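Local coordinates for protein topoisomerase IV subunit A (Escherichia coli, PDB 1ZVT) that forms the DNA-binding C-terminal part of a type II topoisomerase that unlinks and relaxes DNA, probably helping to determine which DNA substrates the enzyme prefers, at residues I204-R209 with Q236-V241; A153-M158 with G226-L231. All coordinates share one frame; numbering follows the deposited sequence.

Contact 1 of 2, residues I204-R209 with Q236-V241; sequences IHVGKR and QRIDRV
Arg240 lays the bend of its side chain over the His205 ring: CD sits above one face, offset toward the rim, 4.1 Å from the ring centroid, a CH-pi contact. The guanidinium beyond is turned 40° from the ring plane, so the two flat groups do not stack. At the ring edge, in plane, lies Arg240 O, which also accepts the N-H of His205, N to O 2.8 Å. NE2 of the same ring is hydrogen-bonded to Glu242 OE1 on strand 240-244, which probably limits its rotation. The carbonyl O of His205 is shared: Asp239 N reaches it at 3.0 Å and Arg240 N only weakly. Two residues thus face one, a classic beta bulge at the start of strand 240-244, where it pairs antiparallel with strand 201-206 of the last, three-stranded sheet of the domain. The bulge brings Asp239 round to the turn. Its CG stands between the backbone N and the carbonyl carbon (chi1 57°), and from there OD2 takes the N-H of Gly207, N to OD2 2.9 Å, on its syn side, 21° out of the carboxylate plane. Gly207 is in the type II' turn from Val206 to Arg209. On the face of the sheet that carries Ile204 the contact is apolar. Ile204 CG2 meets Ile238 CG2 at 3.7 Å, the two side chains crossing at a slant, and both isoleucines also touch Ile150 of strand 146-151. Val206 sets its two methyls against the Gln236 carbonyl, CG1 coming within 3.3 Å of Gln236 O.

Contact 2 of 2, residues A153-M158 with G226-L231; sequences AGRMLM and GRRGTL
Leu231 CD1 packs against the carbonyl O of Ala153, 3.5 Å away, and Gly154, whose backbone angles call for glycine, turns the chain into strand 155-160. Arg155 pairs with Leu231 without direct backbone bonds. Its CG stands anti to the carbonyl carbon (chi1 -66°), and the extended chain runs alongside the 228-229 backbone, CD lying 3.3 Å from Arg228 O. NE donates its N-H to a water lying in the guanidinium plane, and that water donates to Gly229 O. Leu231 CD1 covers one face of the Arg155 guanidinium, while Arg228 brings a like charge close, NH1 to Arg155 NH2 at 3.3 Å, with the planes 18° apart. An alanine in place of Arg155 is likely to leave the bridging water without its NE-H partner and Leu231 without the flat group it covers. Met156 forms the hydrogen-bonded pair with Thr230: its N donates to Thr230 O at 2.9 Å and its O accepts from Thr230 N. A second water links Met156 O to Thr230 OG1. Gly229 CA lies 3.3 Å from Met156 O; a side chain there would point at the strand and run into that oxygen. Leu157 extends CD2 to within 3.7 Å of Arg227 O. Strand 230-231 is the outer fourth strand of a blade, beside strand 155-160, whose Met156 packs on strand 146-151 and on Leu218 of helix 215-219.

In the fold
Both contacts are antiparallel strand pairings in the last part of the beta-pinwheel, on the same side of its centre, about 17 Å apart between centres. Contact 2 adds strand 230-231 to a four-stranded blade and is partly buried; contact 1 joins strands 201-206 and 240-244 of the separate three-stranded sheet and lies at the surface. Their segments alternate along the chain, and they meet where Gln236 CG packs on Ala153 O. Contact 1 uses a bulge, a carboxylate and a histidine face; contact 2 relies on regular pairing, a glycine set close to the strand, bridging waters and two neighbouring arginines. Strand 146-151, next to 155-160 in its sheet, is common to both: its Ile150 touches Ile204, Ile238 and Met156.

Contact 1 of 2, residues I204-R209 with Q236-V241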
loop_
_atom_site.group_PDB
_atom_site.type_symbol
_atom_site.label_atom_id
_atom_site.label_comp_id
_atom_site.label_asym_id
_atom_site.label_seq_id
_atom_site.Cartn_x
_atom_site.Cartn_y
_atom_site.Cartn_z
ATOM N N ILE A 204 -6.288 -4.382 -18.428
ATOM C CA ILE A 204 -7.274 -3.851 -17.484
ATOM C C ILE A 204 -8.651 -4.264 -17.960
ATOM O O ILE A 204 -8.979 -4.078 -19.140
ATOM C CB ILE A 204 -7.163 -2.292 -17.399
ATOM C CG1 ILE A 204 -5.749 -1.862 -16.985
ATOM C CG2 ILE A 204 -8.212 -1.700 -16.457
ATOM C CD1 ILE A 204 -5.517 -0.353 -16.979
ATOM N N HIS A 205 -9.470 -4.820 -17.056
ATOM C CA HIS A 205 -10.819 -5.213 -17.411
ATOM C C HIS A 205 -11.838 -4.433 -16.615
ATOM O O HIS A 205 -11.611 -4.120 -15.454
ATOM C CB HIS A 205 -11.060 -6.683 -17.127
ATOM C CG HIS A 205 -10.010 -7.590 -17.684
ATOM N ND1 HIS A 205 -10.304 -8.582 -18.587
ATOM C CD2 HIS A 205 -8.681 -7.666 -17.457
ATOM C CE1 HIS A 205 -9.203 -9.237 -18.892
ATOM N NE2 HIS A 205 -8.205 -8.713 -18.208
ATOM N N VAL A 206 -12.934 -4.084 -17.274
ATOM C CA VAL A 206 -14.110 -3.554 -16.623
ATOM C C VAL A 206 -15.238 -4.417 -17.169
ATOM O O VAL A 206 -15.648 -4.231 -18.324
ATOM C CB VAL A 206 -14.397 -2.082 -17.051
ATOM C CG1 VAL A 206 -15.685 -1.585 -16.448
ATOM C CG2 VAL A 206 -13.216 -1.132 -16.708
ATOM N N GLY A 207 -15.740 -5.337 -16.352
ATOM C CA GLY A 207 -16.697 -6.345 -16.842
ATOM C C GLY A 207 -16.108 -7.071 -18.046
ATOM O O GLY A 207 -14.956 -7.525 -18.009
ATOM N N LYS A 208 -16.882 -7.132 -19.123
ATOM C CA LYS A 208 -16.474 -7.840 -20.341
ATOM C C LYS A 208 -15.762 -6.933 -21.360
ATOM O O LYS A 208 -15.662 -7.287 -22.542
ATOM C CB LYS A 208 -17.679 -8.541 -21.001
ATOM C CG LYS A 208 -18.466 -9.519 -20.103
ATOM C CD LYS A 208 -17.577 -10.347 -19.189
ATOM C CE LYS A 208 -18.382 -11.404 -18.441
ATOM N NZ LYS A 208 -17.716 -11.781 -17.143
ATOM N N ARG A 209 -15.279 -5.775 -20.902
ATOM C CA ARG A 209 -14.471 -4.857 -21.720
ATOM C C ARG A 209 -13.038 -5.024 -21.254
ATOM O O ARG A 209 -12.808 -5.169 -20.058
ATOM C CB ARG A 209 -14.918 -3.416 -21.473
ATOM C CG ARG A 209 -14.127 -2.358 -22.224
ATOM C CD ARG A 209 -14.311 -0.964 -21.622
ATOM N NE ARG A 209 -13.131 -0.541 -20.865
ATOM C CZ ARG A 209 -12.196 0.285 -21.329
ATOM N NH1 ARG A 209 -12.300 0.813 -22.544
ATOM N NH2 ARG A 209 -11.156 0.601 -20.571
ATOM N N GLN A 236 -13.631 3.078 -15.762
ATOM C CA GLN A 236 -14.157 3.327 -14.434
ATOM C C GLN A 236 -14.638 1.998 -13.870
ATOM O O GLN A 236 -15.097 1.147 -14.640
ATOM C CB GLN A 236 -15.345 4.280 -14.509
ATOM C CG GLN A 236 -14.979 5.674 -14.935
ATOM C CD GLN A 236 -16.131 6.614 -14.743
ATOM O OE1 GLN A 236 -16.294 7.213 -13.676
ATOM N NE2 GLN A 236 -16.955 6.737 -15.755
ATOM N N ARG A 237 -14.531 1.835 -12.545
ATOM C CA ARG A 237 -14.906 0.603 -11.834
ATOM C C ARG A 237 -14.114 -0.570 -12.390
ATOM O O ARG A 237 -14.658 -1.604 -12.754
ATOM C CB ARG A 237 -16.426 0.356 -11.845
ATOM C CG ARG A 237 -17.227 1.545 -11.263
ATOM C CD ARG A 237 -18.682 1.167 -11.017
ATOM N NE ARG A 237 -19.348 0.657 -12.217
ATOM C CZ ARG A 237 -20.669 0.640 -12.394
ATOM N NH1 ARG A 237 -21.484 1.131 -11.463
ATOM N NH2 ARG A 237 -21.180 0.150 -13.516
ATOM N N ILE A 238 -12.810 -0.359 -12.509
ATOM C CA ILE A 238 -11.915 -1.452 -12.919
ATOM C C ILE A 238 -12.095 -2.647 -11.984
ATOM O O ILE A 238 -12.101 -2.480 -10.752
ATOM C CB ILE A 238 -10.465 -0.991 -12.821
ATOM C CG1 ILE A 238 -10.188 0.086 -13.858
ATOM C CG2 ILE A 238 -9.502 -2.159 -13.051
ATOM C CD1 ILE A 238 -8.822 0.793 -13.620
ATOM N N ASP A 239 -12.235 -3.854 -12.547
ATOM C CA ASP A 239 -12.350 -5.030 -11.697
ATOM C C ASP A 239 -11.265 -6.086 -11.890
ATOM O O ASP A 239 -11.175 -7.008 -11.090
ATOM C CB ASP A 239 -13.751 -5.632 -11.757
ATOM C CG ASP A 239 -14.166 -5.997 -13.157
ATOM O OD1 ASP A 239 -13.343 -6.551 -13.915
ATOM O OD2 ASP A 239 -15.326 -5.689 -13.510
ATOM N N ARG A 240 -10.406 -5.942 -12.894
ATOM C CA ARG A 240 -9.263 -6.855 -12.982
ATOM C C ARG A 240 -8.096 -6.123 -13.599
ATOM O O ARG A 240 -8.292 -5.410 -14.579
ATOM C CB ARG A 240 -9.631 -8.102 -13.829
ATOM C CG ARG A 240 -8.568 -9.221 -13.802
ATOM C CD ARG A 240 -9.031 -10.463 -14.623
ATOM N NE ARG A 240 -10.296 -11.058 -14.140
ATOM C CZ ARG A 240 -10.785 -12.226 -14.580
ATOM N NH1 ARG A 240 -10.128 -12.921 -15.510
ATOM N NH2 ARG A 240 -11.938 -12.694 -14.111
ATOM N N VAL A 241 -6.901 -6.280 -13.019
ATOM C CA VAL A 241 -5.693 -5.724 -13.606
ATOM C C VAL A 241 -4.634 -6.814 -13.578
ATOM O O VAL A 241 -4.436 -7.459 -12.554
ATOM C CB VAL A 241 -5.153 -4.513 -12.821
ATOM C CG1 VAL A 241 -3.879 -3.999 -13.475
ATOM C CG2 VAL A 241 -6.184 -3.378 -12.745
HETATM O O HOH W 1 -13.868 -8.351 -15.581
#

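Contact 2 of 2, residues A153-M158 with G226-L231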
loop_
_atom_site.group_PDB
_atom_site.type_symbol
_atom_site.label_atom_id
_atom_site.label_comp_id
_atom_site.label_asym_id
_atom_site.label_seq_id
_atom_site.Cartn_x
_atom_site.Cartn_y
_atom_site.Cartn_z
ATOM N N ALA A 153 -12.094 8.645 -12.181
ATOM C CA ALA A 153 -12.738 9.162 -13.399
ATOM C C ALA A 153 -12.214 8.477 -14.656
ATOM O O ALA A 153 -12.846 8.532 -15.717
ATOM C CB ALA A 153 -12.584 10.697 -13.495
ATOM N N GLY A 154 -11.067 7.819 -14.536
ATOM C CA GLY A 154 -10.462 7.072 -15.634
ATOM C C GLY A 154 -9.303 7.766 -16.315
ATOM O O GLY A 154 -9.022 7.495 -17.481
ATOM N N ARG A 155 -8.631 8.677 -15.609
ATOM C CA ARG A 155 -7.447 9.313 -16.186
ATOM C C ARG A 155 -6.194 8.572 -15.764
ATOM O O ARG A 155 -6.115 8.076 -14.647
ATOM C CB ARG A 155 -7.335 10.788 -15.788
ATOM C CG ARG A 155 -8.467 11.631 -16.378
ATOM C CD ARG A 155 -8.318 13.105 -16.103
ATOM N NE ARG A 155 -9.327 13.768 -16.924
ATOM C CZ ARG A 155 -10.596 13.908 -16.564
ATOM N NH1 ARG A 155 -11.014 13.482 -15.375
ATOM N NH2 ARG A 155 -11.457 14.465 -17.405
ATOM N N MET A 156 -5.219 8.506 -16.670
ATOM C CA MET A 156 -3.955 7.803 -16.424
ATOM C C MET A 156 -2.769 8.750 -16.593
ATOM O O MET A 156 -2.722 9.572 -17.520
ATOM C CB MET A 156 -3.790 6.606 -17.378
ATOM C CG MET A 156 -4.859 5.553 -17.226
ATOM S SD MET A 156 -4.544 4.146 -18.321
ATOM C CE MET A 156 -2.852 3.820 -18.029
ATOM N N LEU A 157 -1.814 8.648 -15.680
ATOM C CA LEU A 157 -0.577 9.432 -15.788
ATOM C C LEU A 157 0.589 8.560 -15.397
ATOM O O LEU A 157 0.509 7.865 -14.391
ATOM C CB LEU A 157 -0.618 10.640 -14.839
ATOM C CG LEU A 157 0.597 11.589 -14.865
ATOM C CD1 LEU A 157 0.707 12.332 -16.183
ATOM C CD2 LEU A 157 0.541 12.598 -13.729
ATOM N N MET A 158 1.668 8.613 -16.171
ATOM C CA MET A 158 2.881 7.843 -15.844
ATOM C C MET A 158 4.091 8.784 -15.842
ATOM O O MET A 158 4.236 9.605 -16.748
ATOM C CB MET A 158 3.133 6.712 -16.850
ATOM C CG MET A 158 4.268 5.786 -16.429
ATOM S SD MET A 158 4.309 4.301 -17.452
ATOM C CE MET A 158 5.061 4.874 -18.955
ATOM N N GLY A 226 1.848 15.679 -11.450
ATOM C CA GLY A 226 0.911 16.712 -11.027
ATOM C C GLY A 226 -0.062 17.181 -12.092
ATOM O O GLY A 226 -0.951 17.994 -11.808
ATOM N N ARG A 227 0.120 16.695 -13.325
ATOM C CA ARG A 227 -0.834 16.894 -14.403
ATOM C C ARG A 227 -2.085 16.049 -14.106
ATOM O O ARG A 227 -2.060 15.182 -13.207
ATOM C CB ARG A 227 -0.217 16.492 -15.757
ATOM C CG ARG A 227 0.831 17.456 -16.303
ATOM C CD ARG A 227 0.239 18.365 -17.357
ATOM N NE ARG A 227 1.175 19.363 -17.872
ATOM C CZ ARG A 227 0.789 20.545 -18.349
ATOM N NH1 ARG A 227 -0.501 20.859 -18.362
ATOM N NH2 ARG A 227 1.680 21.423 -18.811
ATOM N N ARG A 228 -3.176 16.285 -14.835
ATOM C CA ARG A 228 -4.430 15.613 -14.487
ATOM C C ARG A 228 -4.510 14.220 -15.109
ATOM O O ARG A 228 -5.339 13.421 -14.698
ATOM C CB ARG A 228 -5.682 16.449 -14.827
ATOM C CG ARG A 228 -5.936 16.618 -16.267
ATOM C CD ARG A 228 -7.355 17.166 -16.503
ATOM N NE ARG A 228 -7.559 17.429 -17.910
ATOM C CZ ARG A 228 -8.750 17.528 -18.491
ATOM N NH1 ARG A 228 -9.859 17.346 -17.788
ATOM N NH2 ARG A 228 -8.821 17.769 -19.785
ATOM N N GLY A 229 -3.645 13.943 -16.084
ATOM C CA GLY A 229 -3.637 12.635 -16.758
ATOM C C GLY A 229 -4.595 12.555 -17.941
ATOM O O GLY A 229 -5.390 13.478 -18.169
ATOM N N THR A 230 -4.529 11.437 -18.668
ATOM C CA THR A 230 -5.224 11.253 -19.938
ATOM C C THR A 230 -6.484 10.423 -19.732
ATOM O O THR A 230 -6.418 9.316 -19.223
ATOM C CB THR A 230 -4.289 10.565 -20.957
ATOM O OG1 THR A 230 -3.166 11.418 -21.178
ATOM C CG2 THR A 230 -5.001 10.342 -22.289
ATOM N N LEU A 231 -7.635 10.969 -20.128
ATOM C CA LEU A 231 -8.892 10.256 -19.946
ATOM C C LEU A 231 -9.058 9.080 -20.923
ATOM O O LEU A 231 -8.889 9.234 -22.135
ATOM C CB LEU A 231 -10.063 11.235 -20.061
ATOM C CG LEU A 231 -11.479 10.655 -19.965
ATOM C CD1 LEU A 231 -11.777 10.183 -18.554
ATOM C CD2 LEU A 231 -12.481 11.715 -20.386
HETATM O O HOH W 2 -7.983 14.011 -19.360
HETATM O O HOH W 3 -1.236 11.592 -19.344
#